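Local structure of protelomerase (Agrobacterium tumefaciens, 4F43) at residues D139-L147 and L240-F249; Y156-A167 and S177-K185. The protein generates and protects the hairpin ends of a linear chromosome, probably by cutting the DNA and rejoining its strands. The protein carries 1 engineered substitution. All coordinates share one frame; numbering follows the deposited sequence.

How the interactions relate
Interaction 2 lies within the chain loop closed by interaction 1, and the two belong to one region of the telomere resolvase catalytic domain. Their centres are 18 Å apart, but they touch through consecutive helices 140-151 and 155-161. Phe159 of the second helix puts CZ 3.6 Å from Leu241 CD1, and its CE1 comes 3.7 Å from Gly144 CA, where the missing side chain lets a flat ring approach the backbone. Both also lie beside the hairpin DNA. Interaction 2 holds successive phosphates through backbone amides, whereas Arg242, next to the packed residues of interaction 1 on helix 230-248, makes a salt bridge to a phosphate.

Interaction 1: residues D139-L147 and L240-F249; sequences DPLMIGIGL and LLRDTVFNLF
Leu141 and Ile145, one turn apart on helix 140-147, press against Leu241 and Thr244 of helix 240-248. The two short helical segments run at 69° to each other with their axes 11.0 Å apart, a spacing that branched side chains of this size can fill. On the buried side the packing is close. The two methyls of Leu141 part company: CD1 lies 3.7 Å from Leu241 CD1, while CD2 turns to meet the hydroxyl of Thr244 tip to tip, 3.4 Å from its OG1. Ile145 slides past Leu241 in the opposite direction and carries its terminal CD1 to 3.6 Å from Thr244 CG2. The same Ile145 CD1 meets Leu248 CD1 tip to tip at 3.9 Å, so Ile145 spans Leu241, Thr244 and Leu248. Phe249 closes this buried end, its ring edge toward Ile145 CG2 and its ring packed on Val127, Ile130 and Cys131 of helix 124-134.

Thr244 suits this position because it presents one polar and one apolar branch. With chi1 at -55°, OG1 stands beside the backbone N and bonds to Leu240 O at 2.7 Å, tilted 38° out of the carbonyl plane. Thr244 N reaches the same oxygen from the other face, so two donors grip it. The same torsion sets CG2 anti to the backbone N, where it faces Ile145 and Met142.

Toward solvent the contact is looser. Met142 bends at chi2, and its flexible thioether lays CE 3.7 Å from Thr244 CG2, yet SD only brushes Leu248 CD1 at 4.3 Å. Leu240 is exposed and meets only Leu141 of the other segment.

No hydrogen bond or salt bridge crosses between the segments. The helices are therefore joined by apolar packing, and the one hydroxyl at the centre is satisfied within its own helix.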
loop_
_atom_site.group_PDB
_atom_site.type_symbol
_atom_site.label_atom_id
_atom_site.label_comp_id
_atom_site.label_asym_id
_atom_site.label_seq_id
_atom_site.Cartn_x
_atom_site.Cartn_y
_atom_site.Cartn_z
ATOM N N ASP A 139 -13.278 17.932 -7.504
ATOM C CA ASP A 139 -12.626 17.700 -6.223
ATOM C C ASP A 139 -11.533 16.649 -6.399
ATOM O O ASP A 139 -11.829 15.491 -6.695
ATOM C CB ASP A 139 -13.653 17.242 -5.183
ATOM C CG ASP A 139 -13.034 16.981 -3.822
ATOM O OD1 ASP A 139 -12.014 17.623 -3.494
ATOM O OD2 ASP A 139 -13.571 16.135 -3.077
ATOM N N PRO A 140 -10.264 17.056 -6.222
ATOM C CA PRO A 140 -9.086 16.209 -6.456
ATOM C C PRO A 140 -9.147 14.871 -5.719
ATOM O O PRO A 140 -8.629 13.873 -6.223
ATOM C CB PRO A 140 -7.935 17.059 -5.914
ATOM C CG PRO A 140 -8.407 18.459 -6.072
ATOM C CD PRO A 140 -9.881 18.412 -5.787
ATOM N N LEU A 141 -9.771 14.858 -4.546
ATOM C CA LEU A 141 -9.955 13.628 -3.786
ATOM C C LEU A 141 -10.812 12.640 -4.571
ATOM O O LEU A 141 -10.453 11.469 -4.721
ATOM C CB LEU A 141 -10.610 13.928 -2.438
ATOM C CG LEU A 141 -10.802 12.742 -1.490
ATOM C CD1 LEU A 141 -9.461 12.252 -0.969
ATOM C CD2 LEU A 141 -11.725 13.114 -0.340
ATOM N N MET A 142 -11.943 13.127 -5.072
ATOM C CA MET A 142 -12.862 12.311 -5.858
ATOM C C MET A 142 -12.188 11.776 -7.116
ATOM O O MET A 142 -12.313 10.594 -7.440
ATOM C CB MET A 142 -14.107 13.116 -6.237
ATOM C CG MET A 142 -14.942 13.575 -5.052
ATOM S SD MET A 142 -15.538 12.206 -4.044
ATOM C CE MET A 142 -16.648 13.062 -2.932
ATOM N N ILE A 143 -11.477 12.655 -7.820
ATOM C CA ILE A 143 -10.716 12.267 -9.000
ATOM C C ILE A 143 -9.720 11.171 -8.641
ATOM O O ILE A 143 -9.505 10.236 -9.413
ATOM C CB ILE A 143 -9.952 13.463 -9.600
ATOM C CG1 ILE A 143 -10.905 14.623 -9.887
ATOM C CG2 ILE A 143 -9.217 13.051 -10.867
ATOM C CD1 ILE A 143 -10.231 15.819 -10.519
ATOM N N GLY A 144 -9.124 11.291 -7.460
ATOM C CA GLY A 144 -8.209 10.284 -6.957
ATOM C C GLY A 144 -8.884 8.939 -6.768
ATOM O O GLY A 144 -8.368 7.914 -7.210
ATOM N N ILE A 145 -10.044 8.948 -6.115
ATOM C CA ILE A 145 -10.823 7.732 -5.898
ATOM C C ILE A 145 -11.175 7.053 -7.218
ATOM O O ILE A 145 -10.950 5.852 -7.395
ATOM C CB ILE A 145 -12.131 8.035 -5.150
ATOM C CG1 ILE A 145 -11.841 8.757 -3.836
ATOM C CG2 ILE A 145 -12.914 6.752 -4.901
ATOM C CD1 ILE A 145 -13.041 9.464 -3.263
ATOM N N GLY A 146 -11.731 7.834 -8.139
ATOM C CA GLY A 146 -12.095 7.331 -9.450
ATOM C C GLY A 146 -10.899 6.775 -10.193
ATOM O O GLY A 146 -11.011 5.795 -10.929
ATOM N N LEU A 147 -9.745 7.405 -9.995
ATOM C CA LEU A 147 -8.508 6.953 -10.616
ATOM C C LEU A 147 -8.084 5.608 -10.036
ATOM O O LEU A 147 -7.610 4.737 -10.760
ATOM C CB LEU A 147 -7.402 7.993 -10.425
ATOM C CG LEU A 147 -6.608 8.376 -11.673
ATOM C CD1 LEU A 147 -7.533 8.521 -12.866
ATOM C CD2 LEU A 147 -5.852 9.673 -11.430
ATOM N N LEU A 240 -9.891 11.115 5.768
ATOM C CA LEU A 240 -10.811 11.767 4.841
ATOM C C LEU A 240 -11.158 10.837 3.681
ATOM O O LEU A 240 -12.328 10.680 3.320
ATOM C CB LEU A 240 -10.201 13.065 4.311
ATOM C CG LEU A 240 -11.085 13.923 3.405
ATOM C CD1 LEU A 240 -12.327 14.380 4.151
ATOM C CD2 LEU A 240 -10.307 15.118 2.872
ATOM N N LEU A 241 -10.127 10.225 3.106
ATOM C CA LEU A 241 -10.288 9.255 2.031
ATOM C C LEU A 241 -11.139 8.087 2.518
ATOM O O LEU A 241 -12.049 7.623 1.821
ATOM C CB LEU A 241 -8.915 8.750 1.577
ATOM C CG LEU A 241 -8.829 7.825 0.361
ATOM C CD1 LEU A 241 -9.077 8.596 -0.925
ATOM C CD2 LEU A 241 -7.476 7.134 0.316
ATOM N N ARG A 242 -10.838 7.631 3.729
ATOM C CA ARG A 242 -11.550 6.519 4.346
ATOM C C ARG A 242 -13.041 6.796 4.488
ATOM O O ARG A 242 -13.864 5.956 4.136
ATOM C CB ARG A 242 -10.946 6.189 5.713
ATOM C CG ARG A 242 -11.756 5.199 6.530
ATOM C CD ARG A 242 -10.971 4.734 7.745
ATOM N NE ARG A 242 -11.794 3.961 8.669
ATOM C CZ ARG A 242 -12.346 4.459 9.771
ATOM N NH1 ARG A 242 -12.161 5.731 10.089
ATOM N NH2 ARG A 242 -13.078 3.682 10.558
ATOM N N ASP A 243 -13.388 7.973 4.998
ATOM C CA ASP A 243 -14.794 8.322 5.199
ATOM C C ASP A 243 -15.522 8.656 3.898
ATOM O O ASP A 243 -16.731 8.442 3.784
ATOM C CB ASP A 243 -14.938 9.462 6.208
ATOM C CG ASP A 243 -15.150 8.959 7.620
ATOM O OD1 ASP A 243 -14.149 8.703 8.321
ATOM O OD2 ASP A 243 -16.322 8.813 8.030
ATOM N N THR A 244 -14.790 9.183 2.922
ATOM C CA THR A 244 -15.376 9.453 1.615
ATOM C C THR A 244 -15.714 8.138 0.914
ATOM O O THR A 244 -16.772 8.010 0.293
ATOM C CB THR A 244 -14.456 10.314 0.737
ATOM O OG1 THR A 244 -14.109 11.514 1.439
ATOM C CG2 THR A 244 -15.157 10.676 -0.562
ATOM N N VAL A 245 -14.818 7.160 1.031
ATOM C CA VAL A 245 -15.088 5.817 0.522
ATOM C C VAL A 245 -16.236 5.179 1.306
ATOM O O VAL A 245 -17.077 4.477 0.739
ATOM C CB VAL A 245 -13.827 4.924 0.570
ATOM C CG1 VAL A 245 -14.188 3.461 0.371
ATOM C CG2 VAL A 245 -12.823 5.368 -0.481
ATOM N N PHE A 246 -16.266 5.446 2.610
ATOM C CA PHE A 246 -17.340 4.987 3.485
ATOM C C PHE A 246 -18.692 5.443 2.953
ATOM O O PHE A 246 -19.623 4.649 2.828
ATOM C CB PHE A 246 -17.148 5.551 4.895
ATOM C CG PHE A 246 -16.732 4.531 5.917
ATOM C CD1 PHE A 246 -17.677 3.879 6.688
ATOM C CD2 PHE A 246 -15.394 4.243 6.126
ATOM C CE1 PHE A 246 -17.299 2.949 7.636
ATOM C CE2 PHE A 246 -15.008 3.313 7.072
ATOM C CZ PHE A 246 -15.963 2.666 7.828
ATOM N N ASN A 247 -18.786 6.730 2.634
ATOM C CA ASN A 247 -20.048 7.331 2.216
ATOM C C ASN A 247 -20.439 7.048 0.767
ATOM O O ASN A 247 -21.624 6.920 0.456
ATOM C CB ASN A 247 -20.023 8.841 2.460
ATOM C CG ASN A 247 -19.872 9.189 3.927
ATOM O OD1 ASN A 247 -20.345 8.463 4.803
ATOM N ND2 ASN A 247 -19.208 10.306 4.203
ATOM N N LEU A 248 -19.447 6.955 -0.114
ATOM C CA LEU A 248 -19.705 6.744 -1.538
ATOM C C LEU A 248 -20.446 5.441 -1.828
ATOM O O LEU A 248 -21.652 5.444 -2.079
ATOM C CB LEU A 248 -18.399 6.787 -2.337
ATOM C CG LEU A 248 -17.939 8.164 -2.817
ATOM C CD1 LEU A 248 -16.665 8.043 -3.636
ATOM C CD2 LEU A 248 -19.036 8.836 -3.624
ATOM N N PHE A 249 -19.718 4.330 -1.790
ATOM C CA PHE A 249 -20.288 3.029 -2.113
ATOM C C PHE A 249 -20.993 2.424 -0.901
ATOM O O PHE A 249 -20.737 1.278 -0.532
ATOM C CB PHE A 249 -19.193 2.083 -2.608
ATOM C CG PHE A 249 -18.125 2.766 -3.416
ATOM C CD1 PHE A 249 -18.310 3.014 -4.765
ATOM C CD2 PHE A 249 -16.935 3.161 -2.824
ATOM C CE1 PHE A 249 -17.327 3.642 -5.509
ATOM C CE2 PHE A 249 -15.950 3.790 -3.561
ATOM C CZ PHE A 249 -16.146 4.031 -4.904
#

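Interaction 2: residues Y156-A167 and S177-K185. With nucleotides of chain B.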
loop_
_atom_site.group_PDB
_atom_site.type_symbol
_atom_site.label_atom_id
_atom_site.label_comp_id
_atom_site.label_asym_id
_atom_site.label_seq_id
_atom_site.Cartn_x
_atom_site.Cartn_y
_atom_site.Cartn_z
ATOM N N TYR A 156 -1.339 5.580 -2.509
ATOM C CA TYR A 156 -0.055 6.267 -2.409
ATOM C C TYR A 156 0.476 6.598 -3.801
ATOM O O TYR A 156 0.879 7.731 -4.072
ATOM C CB TYR A 156 0.955 5.415 -1.638
ATOM C CG TYR A 156 2.256 6.122 -1.342
ATOM C CD1 TYR A 156 2.299 7.203 -0.473
ATOM C CD2 TYR A 156 3.446 5.701 -1.924
ATOM C CE1 TYR A 156 3.487 7.853 -0.198
ATOM C CE2 TYR A 156 4.639 6.343 -1.653
ATOM C CZ TYR A 156 4.654 7.418 -0.790
ATOM O OH TYR A 156 5.839 8.060 -0.518
ATOM N N GLU A 157 0.457 5.600 -4.681
ATOM C CA GLU A 157 0.890 5.776 -6.061
ATOM C C GLU A 157 0.059 6.848 -6.758
ATOM O O GLU A 157 0.604 7.780 -7.346
ATOM C CB GLU A 157 0.773 4.457 -6.827
ATOM C CG GLU A 157 1.626 3.329 -6.270
ATOM C CD GLU A 157 1.307 1.991 -6.909
ATOM O OE1 GLU A 157 0.250 1.883 -7.565
ATOM O OE2 GLU A 157 2.114 1.051 -6.757
ATOM N N VAL A 158 -1.261 6.707 -6.676
ATOM C CA VAL A 158 -2.191 7.629 -7.327
ATOM C C VAL A 158 -2.017 9.072 -6.865
ATOM O O VAL A 158 -1.808 9.972 -7.678
ATOM C CB VAL A 158 -3.663 7.211 -7.090
ATOM C CG1 VAL A 158 -4.612 8.304 -7.563
ATOM C CG2 VAL A 158 -3.970 5.900 -7.791
ATOM N N PHE A 159 -2.100 9.288 -5.558
ATOM C CA PHE A 159 -2.078 10.639 -5.008
ATOM C C PHE A 159 -0.694 11.287 -4.991
ATOM O O PHE A 159 -0.583 12.509 -5.079
ATOM C CB PHE A 159 -2.668 10.660 -3.594
ATOM C CG PHE A 159 -4.155 10.443 -3.548
ATOM C CD1 PHE A 159 -5.025 11.441 -3.952
ATOM C CD2 PHE A 159 -4.682 9.252 -3.085
ATOM C CE1 PHE A 159 -6.391 11.248 -3.905
ATOM C CE2 PHE A 159 -6.045 9.052 -3.035
ATOM C CZ PHE A 159 -6.902 10.053 -3.446
ATOM N N THR A 160 0.361 10.483 -4.877
ATOM C CA THR A 160 1.684 11.054 -4.629
ATOM C C THR A 160 2.717 10.924 -5.752
ATOM O O THR A 160 3.542 11.820 -5.929
ATOM C CB THR A 160 2.301 10.509 -3.321
ATOM O OG1 THR A 160 2.619 9.121 -3.477
ATOM C CG2 THR A 160 1.333 10.677 -2.160
ATOM N N GLN A 161 2.693 9.829 -6.505
ATOM C CA GLN A 161 3.806 9.561 -7.418
ATOM C C GLN A 161 3.472 8.771 -8.685
ATOM O O GLN A 161 4.309 8.018 -9.182
ATOM C CB GLN A 161 4.936 8.861 -6.658
ATOM C CG GLN A 161 4.503 7.585 -5.953
ATOM C CD GLN A 161 5.607 6.983 -5.110
ATOM O OE1 GLN A 161 6.594 7.648 -4.793
ATOM N NE2 GLN A 161 5.450 5.716 -4.743
ATOM N N ALA A 162 2.267 8.949 -9.216
ATOM C CA ALA A 162 1.895 8.284 -10.460
ATOM C C ALA A 162 2.255 9.131 -11.676
ATOM O O ALA A 162 2.176 10.359 -11.635
ATOM C CB ALA A 162 0.410 7.949 -10.467
ATOM N N GLU A 163 2.656 8.467 -12.756
ATOM C CA GLU A 163 2.957 9.149 -14.013
ATOM C C GLU A 163 2.307 8.414 -15.177
ATOM O O GLU A 163 2.943 7.597 -15.840
ATOM C CB GLU A 163 4.466 9.234 -14.245
ATOM C CG GLU A 163 5.243 9.919 -13.135
ATOM C CD GLU A 163 6.734 9.666 -13.232
ATOM O OE1 GLU A 163 7.462 10.004 -12.275
ATOM O OE2 GLU A 163 7.178 9.125 -14.267
ATOM N N PHE A 164 1.034 8.709 -15.421
ATOM C CA PHE A 164 0.302 8.057 -16.500
ATOM C C PHE A 164 0.575 8.723 -17.843
ATOM O O PHE A 164 0.523 9.947 -17.964
ATOM C CB PHE A 164 -1.199 8.046 -16.205
ATOM C CG PHE A 164 -1.549 7.441 -14.875
ATOM C CD1 PHE A 164 -1.314 6.100 -14.625
ATOM C CD2 PHE A 164 -2.116 8.214 -13.878
ATOM C CE1 PHE A 164 -1.636 5.540 -13.403
ATOM C CE2 PHE A 164 -2.440 7.660 -12.655
ATOM C CZ PHE A 164 -2.200 6.321 -12.416
ATOM N N SER A 165 0.864 7.908 -18.852
ATOM C CA SER A 165 1.208 8.407 -20.178
ATOM C C SER A 165 0.574 7.533 -21.263
ATOM O O SER A 165 0.314 6.352 -21.033
ATOM C CB SER A 165 2.731 8.466 -20.339
ATOM O OG SER A 165 3.334 7.241 -19.967
ATOM N N PRO A 166 0.310 8.116 -22.446
ATOM C CA PRO A 166 -0.375 7.399 -23.529
ATOM C C PRO A 166 0.376 6.162 -24.016
ATOM O O PRO A 166 1.586 6.213 -24.238
ATOM C CB PRO A 166 -0.451 8.444 -24.651
ATOM C CG PRO A 166 0.607 9.444 -24.321
ATOM C CD PRO A 166 0.628 9.502 -22.830
ATOM N N ALA A 167 -0.355 5.063 -24.177
ATOM C CA ALA A 167 0.217 3.813 -24.662
ATOM C C ALA A 167 -0.153 3.587 -26.123
ATOM O O ALA A 167 -1.331 3.596 -26.476
ATOM C CB ALA A 167 -0.259 2.649 -23.809
ATOM N N SER A 177 -5.789 1.000 -22.482
ATOM C CA SER A 177 -4.536 0.788 -21.760
ATOM C C SER A 177 -3.685 2.054 -21.726
ATOM O O SER A 177 -3.682 2.838 -22.674
ATOM C CB SER A 177 -3.731 -0.362 -22.373
ATOM O OG SER A 177 -3.050 0.055 -23.542
ATOM N N ILE A 178 -2.967 2.245 -20.623
ATOM C CA ILE A 178 -2.059 3.378 -20.468
ATOM C C ILE A 178 -0.715 2.914 -19.914
ATOM O O ILE A 178 -0.512 1.724 -19.675
ATOM C CB ILE A 178 -2.643 4.444 -19.519
ATOM C CG1 ILE A 178 -2.804 3.874 -18.108
ATOM C CG2 ILE A 178 -3.974 4.966 -20.043
ATOM C CD1 ILE A 178 -3.418 4.849 -17.125
ATOM N N LEU A 179 0.203 3.856 -19.713
ATOM C CA LEU A 179 1.497 3.549 -19.113
ATOM C C LEU A 179 1.542 4.061 -17.675
ATOM O O LEU A 179 0.784 4.957 -17.307
ATOM C CB LEU A 179 2.633 4.159 -19.936
ATOM C CG LEU A 179 2.691 3.770 -21.415
ATOM C CD1 LEU A 179 3.888 4.419 -22.093
ATOM C CD2 LEU A 179 2.735 2.258 -21.573
ATOM N N PHE A 180 2.429 3.494 -16.865
ATOM C CA PHE A 180 2.470 3.818 -15.442
ATOM C C PHE A 180 3.881 3.870 -14.857
ATOM O O PHE A 180 4.759 3.101 -15.251
ATOM C CB PHE A 180 1.604 2.829 -14.655
ATOM C CG PHE A 180 1.811 2.889 -13.170
ATOM C CD1 PHE A 180 1.352 3.972 -12.436
ATOM C CD2 PHE A 180 2.460 1.860 -12.507
ATOM C CE1 PHE A 180 1.545 4.029 -11.067
ATOM C CE2 PHE A 180 2.655 1.910 -11.139
ATOM C CZ PHE A 180 2.197 2.995 -10.417
ATOM N N ASN A 181 4.078 4.784 -13.911
ATOM C CA ASN A 181 5.344 4.944 -13.205
ATOM C C ASN A 181 5.150 5.876 -12.012
ATOM O O ASN A 181 4.547 6.938 -12.149
ATOM C CB ASN A 181 6.405 5.519 -14.146
ATOM C CG ASN A 181 7.819 5.207 -13.694
ATOM O OD1 ASN A 181 8.105 4.110 -13.215
ATOM N ND2 ASN A 181 8.716 6.175 -13.849
ATOM N N GLY A 182 5.639 5.485 -10.838
ATOM C CA GLY A 182 6.303 4.211 -10.646
ATOM C C GLY A 182 5.711 3.421 -9.496
ATOM O O GLY A 182 4.984 3.960 -8.661
ATOM N N GLN A 183 6.034 2.134 -9.455
ATOM C CA GLN A 183 5.491 1.225 -8.454
ATOM C C GLN A 183 5.967 1.576 -7.045
ATOM O O GLN A 183 7.025 2.180 -6.867
ATOM C CB GLN A 183 5.883 -0.216 -8.798
ATOM C CG GLN A 183 5.189 -1.299 -7.979
ATOM C CD GLN A 183 3.787 -1.610 -8.470
ATOM O OE1 GLN A 183 3.123 -0.770 -9.076
ATOM N NE2 GLN A 183 3.332 -2.831 -8.214
ATOM N N ALA A 184 5.171 1.199 -6.049
ATOM C CA ALA A 184 5.544 1.370 -4.652
ATOM C C ALA A 184 5.867 0.020 -4.022
ATOM O O ALA A 184 5.641 -1.026 -4.633
ATOM C CB ALA A 184 4.428 2.061 -3.885
ATOM N N LYS A 185 6.404 0.057 -2.805
ATOM C CA LYS A 185 6.737 -1.148 -2.040
ATOM C C LYS A 185 7.769 -2.050 -2.717
ATOM O O LYS A 185 7.910 -3.219 -2.354
ATOM C CB LYS A 185 5.475 -1.957 -1.723
ATOM C CG LYS A 185 4.417 -1.203 -0.934
ATOM C CD LYS A 185 3.246 -2.113 -0.599
ATOM C CE LYS A 185 3.713 -3.334 0.182
ATOM N NZ LYS A 185 2.618 -4.322 0.386
ATOM P P DT B 22 6.184 2.369 0.248
ATOM O OP1 DT B 22 7.043 2.170 -0.940
ATOM O OP2 DT B 22 6.394 3.543 1.122
ATOM O "O5'" DT B 22 4.654 2.377 -0.230
ATOM C "C5'" DT B 22 3.618 2.850 0.629
ATOM C "C4'" DT B 22 2.630 1.747 0.967
ATOM O "O4'" DT B 22 3.130 0.994 2.097
ATOM C "C3'" DT B 22 1.251 2.216 1.412
ATOM O "O3'" DT B 22 0.370 2.334 0.298
ATOM C "C2'" DT B 22 0.781 1.111 2.351
ATOM C "C1'" DT B 22 2.041 0.318 2.688
ATOM N N1 DT B 22 2.268 0.177 4.158
ATOM C C2 DT B 22 1.451 -0.665 4.879
ATOM O O2 DT B 22 0.547 -1.315 4.387
ATOM N N3 DT B 22 1.737 -0.730 6.218
ATOM C C4 DT B 22 2.729 -0.055 6.901
ATOM O O4 DT B 22 2.895 -0.190 8.111
ATOM C C5 DT B 22 3.545 0.811 6.086
ATOM C C7 DT B 22 4.657 1.602 6.707
ATOM C C6 DT B 22 3.279 0.886 4.774
ATOM O "O5'" DT B 14 1.949 -5.390 -2.129
ATOM C "C5'" DT B 14 2.777 -6.138 -3.010
ATOM C "C4'" DT B 14 4.230 -6.059 -2.581
ATOM O "O4'" DT B 14 4.343 -6.480 -1.199
ATOM C "C3'" DT B 14 5.181 -6.944 -3.384
ATOM O "O3'" DT B 14 6.268 -6.166 -3.870
ATOM C "C2'" DT B 14 5.645 -8.012 -2.396
ATOM C "C1'" DT B 14 5.472 -7.313 -1.055
ATOM N N1 DT B 14 5.217 -8.246 0.075
ATOM C C2 DT B 14 6.036 -8.197 1.177
ATOM O O2 DT B 14 6.971 -7.425 1.276
ATOM N N3 DT B 14 5.716 -9.090 2.163
ATOM C C4 DT B 14 4.686 -10.008 2.160
ATOM O O4 DT B 14 4.488 -10.768 3.105
ATOM C C5 DT B 14 3.865 -10.006 0.974
ATOM C C7 DT B 14 2.713 -10.959 0.853
ATOM C C6 DT B 14 4.166 -9.135 0.001
ATOM P P DT B 23 -0.951 3.243 0.405
ATOM O OP1 DT B 23 -1.513 3.391 -0.956
ATOM O OP2 DT B 23 -0.611 4.444 1.197
ATOM O "O5'" DT B 23 -1.953 2.350 1.273
ATOM C "C5'" DT B 23 -2.489 1.148 0.730
ATOM C "C4'" DT B 23 -3.330 0.418 1.762
ATOM O "O4'" DT B 23 -2.527 0.170 2.946
ATOM C "C3'" DT B 23 -4.567 1.171 2.250
ATOM O "O3'" DT B 23 -5.665 0.269 2.361
ATOM C "C2'" DT B 23 -4.144 1.694 3.616
ATOM C "C1'" DT B 23 -3.285 0.529 4.082
ATOM N N1 DT B 23 -2.369 0.847 5.215
ATOM C C2 DT B 23 -2.569 0.206 6.414
ATOM O O2 DT B 23 -3.456 -0.607 6.594
ATOM N N3 DT B 23 -1.687 0.550 7.401
ATOM C C4 DT B 23 -0.646 1.452 7.321
ATOM O O4 DT B 23 0.087 1.683 8.281
ATOM C C5 DT B 23 -0.489 2.090 6.037
ATOM C C7 DT B 23 0.605 3.092 5.816
ATOM C C6 DT B 23 -1.348 1.762 5.061
HETATM O O HOH W 1 0.542 -0.848 -8.855
#
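Glu157 receives the backbone N-H of Ala184 at OE2 (3.1 Å from N, 149° at the hydrogen), on the anti side of the carboxylate. Its extended chain lays OE1 3.6 Å from CZ of Phe180. Glutamate suits this place, its two oxygens serving different partners: OE1 accepts from the N-H of Ala154, the engineered position, and binds a water 3.0 Å away. That water, with more acceptors in reach than protons, also lies 2.6 Å from Gln183 OE1, between the two side chains. OE2 and Gln183 OE1 are not bonded; Gln183 NE2 is held by Leu291 O.

The grip on Ala184 is consistent with a fixed course for the loop that meets the DNA. Lys185 N donates to OP1 of DT22 of chain B, and Tyr156 N to OP1 of DT23 of chain B at 2.7 Å. Lys185 NZ donates to O5' (2.8 Å) and O4' of DT14 of chain B.

Farther out, Phe164 and Phe180 lie side by side, their planes 31° apart, and Phe164 CD1 is 3.5 Å from Ile178 CD1. Arg153 makes a cation-pi contact with Phe180, and Tyr213 meets Phe164 edge-to-face. Leu179 N donates to Ser165 O (2.8 Å), but the return bond is weak and the antiparallel pairing loose.

The amide contacts would be indifferent to base, although Lys185 NZ also reaches an adenine N3; the buried carboxylate would keep the loop in place.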